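Local coordinates for hypothetical protein TT1662 (Thermus thermophilus, PDB 1UFO), which has the alpha/beta hydrolase fold and probably acts as a hydrolase on a substrate not yet established, at residues S138-K143 with E192-A197. Numbering follows the deposited sequence.
Sequences SGFPMK and EKTLEA
Lys193 lies across Phe140, showing how a lysine can spend its aliphatic length on an aromatic face yet keep its charge at the surface. Its CG is anti to the backbone N (chi1 180°) and the chain stays extended as far as CE, laying that carbon over the ring, 3.4 Å from the Phe140 centroid, in a CH-pi contact. The bend at chi4 keeps NZ above the same face, 19° off the ring normal, as a cation-pi partner. Next, Thr194 turns to the loop backbone: its OG1 accepts from Gly139 N at 2.9 Å, nearly straight at 164°, and donates to Arg190 O one turn back in helix 188-198. An ST turn shapes the loop, Phe140 N giving its hydrogen to Ser138 OG at 3.1 Å. Ala197, a turn after Lys193, sets its CB at the ring edge, 4.0 Å from Phe140 CZ. With a serine in place of Phe140, the lysine chain would probably lose its platform and be left to swing. Thus a loop after central-sheet strand 132-135 is tied to a flanking helix of the alpha/beta hydrolase fold, the buried threonine hydroxyl bridging the two and the ammonium probably steadied by the pi cloud.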
loop_
_atom_site.group_PDB
_atom_site.type_symbol
_atom_site.label_atom_id
_atom_site.label_comp_id
_atom_site.label_asym_id
_atom_site.label_seq_id
_atom_site.Cartn_x
_atom_site.Cartn_y
_atom_site.Cartn_z
ATOM N N SER A 138 1.496 -15.925 2.913
ATOM C CA SER A 138 0.114 -16.367 3.009
ATOM C C SER A 138 -0.180 -16.968 4.371
ATOM O O SER A 138 0.764 -17.367 5.105
ATOM C CB SER A 138 -0.076 -17.425 1.915
ATOM O OG SER A 138 -1.320 -18.120 2.052
ATOM N N GLY A 139 -1.465 -16.966 4.714
ATOM C CA GLY A 139 -1.977 -17.536 5.957
ATOM C C GLY A 139 -2.396 -19.012 5.839
ATOM O O GLY A 139 -2.930 -19.570 6.787
ATOM N N PHE A 140 -2.186 -19.587 4.673
ATOM C CA PHE A 140 -2.416 -20.971 4.432
ATOM C C PHE A 140 -1.100 -21.597 4.075
ATOM O O PHE A 140 -0.254 -20.978 3.430
ATOM C CB PHE A 140 -3.350 -21.214 3.233
ATOM C CG PHE A 140 -4.781 -20.833 3.494
ATOM C CD1 PHE A 140 -5.240 -19.505 3.370
ATOM C CD2 PHE A 140 -5.670 -21.810 3.908
ATOM C CE1 PHE A 140 -6.589 -19.192 3.683
ATOM C CE2 PHE A 140 -6.996 -21.508 4.210
ATOM C CZ PHE A 140 -7.470 -20.218 4.110
ATOM N N PRO A 141 -0.913 -22.885 4.456
ATOM C CA PRO A 141 0.325 -23.585 4.109
ATOM C C PRO A 141 0.283 -23.888 2.617
ATOM O O PRO A 141 -0.774 -23.841 2.005
ATOM C CB PRO A 141 0.295 -24.859 4.940
ATOM C CG PRO A 141 -1.191 -25.155 5.024
ATOM C CD PRO A 141 -1.833 -23.737 5.233
HETATM N N MSE A 142 1.459 -24.063 2.054
HETATM C CA MSE A 142 1.523 -24.314 0.626
HETATM C C MSE A 142 0.701 -25.478 0.175
HETATM O O MSE A 142 0.417 -26.433 0.883
HETATM C CB MSE A 142 2.986 -24.527 0.196
HETATM C CG MSE A 142 3.584 -25.862 0.705
HETATM SE SE MSE A 142 5.441 -26.064 0.160
HETATM C CE MSE A 142 6.254 -25.344 1.668
ATOM N N LYS A 143 0.296 -25.400 -1.078
ATOM C CA LYS A 143 -0.425 -26.519 -1.654
ATOM C C LYS A 143 0.500 -27.727 -1.545
ATOM O O LYS A 143 1.661 -27.639 -1.898
ATOM C CB LYS A 143 -0.730 -26.150 -3.107
ATOM C CG LYS A 143 -1.078 -24.660 -3.151
ATOM C CD LYS A 143 -1.922 -24.196 -4.341
ATOM C CE LYS A 143 -1.575 -22.704 -4.689
ATOM N NZ LYS A 143 -0.198 -22.596 -5.169
ATOM N N GLU A 192 -4.679 -13.674 -1.671
ATOM C CA GLU A 192 -6.066 -13.173 -1.715
ATOM C C GLU A 192 -7.029 -14.121 -0.881
ATOM O O GLU A 192 -7.943 -13.625 -0.190
ATOM C CB GLU A 192 -6.487 -13.113 -3.213
ATOM C CG GLU A 192 -5.819 -11.920 -3.914
ATOM C CD GLU A 192 -5.946 -11.911 -5.497
ATOM O OE1 GLU A 192 -5.900 -12.997 -6.182
ATOM O OE2 GLU A 192 -6.049 -10.814 -6.090
ATOM N N LYS A 193 -6.748 -15.417 -0.954
ATOM C CA LYS A 193 -7.537 -16.430 -0.223
ATOM C C LYS A 193 -7.339 -16.180 1.270
ATOM O O LYS A 193 -8.267 -16.337 2.083
ATOM C CB LYS A 193 -7.036 -17.806 -0.560
ATOM C CG LYS A 193 -7.720 -18.984 0.101
ATOM C CD LYS A 193 -6.877 -20.159 -0.283
ATOM C CE LYS A 193 -6.987 -21.310 0.629
ATOM N NZ LYS A 193 -8.283 -21.980 0.342
ATOM N N THR A 194 -6.115 -15.758 1.626
ATOM C CA THR A 194 -5.910 -15.449 3.059
ATOM C C THR A 194 -6.809 -14.287 3.531
ATOM O O THR A 194 -7.507 -14.324 4.565
ATOM C CB THR A 194 -4.420 -15.059 3.262
ATOM O OG1 THR A 194 -3.624 -16.188 2.978
ATOM C CG2 THR A 194 -4.112 -14.625 4.702
ATOM N N LEU A 195 -6.796 -13.192 2.762
ATOM C CA LEU A 195 -7.562 -12.041 3.128
ATOM C C LEU A 195 -9.057 -12.301 3.090
ATOM O O LEU A 195 -9.743 -11.802 3.885
ATOM C CB LEU A 195 -7.199 -10.858 2.234
ATOM C CG LEU A 195 -6.187 -9.864 2.849
ATOM C CD1 LEU A 195 -4.953 -10.441 3.380
ATOM C CD2 LEU A 195 -5.853 -8.940 1.760
ATOM N N GLU A 196 -9.513 -13.094 2.147
ATOM C CA GLU A 196 -10.927 -13.372 2.056
ATOM C C GLU A 196 -11.371 -14.234 3.241
ATOM O O GLU A 196 -12.484 -14.041 3.775
ATOM C CB GLU A 196 -11.240 -14.075 0.733
ATOM C CG GLU A 196 -12.801 -14.327 0.650
ATOM C CD GLU A 196 -13.643 -13.040 0.965
ATOM O OE1 GLU A 196 -13.392 -11.996 0.323
ATOM O OE2 GLU A 196 -14.535 -13.053 1.874
ATOM N N ALA A 197 -10.490 -15.125 3.732
ATOM C CA ALA A 197 -10.854 -15.952 4.862
ATOM C C ALA A 197 -10.937 -15.101 6.105
ATOM O O ALA A 197 -11.759 -15.339 7.019
ATOM C CB ALA A 197 -9.860 -17.115 5.070
#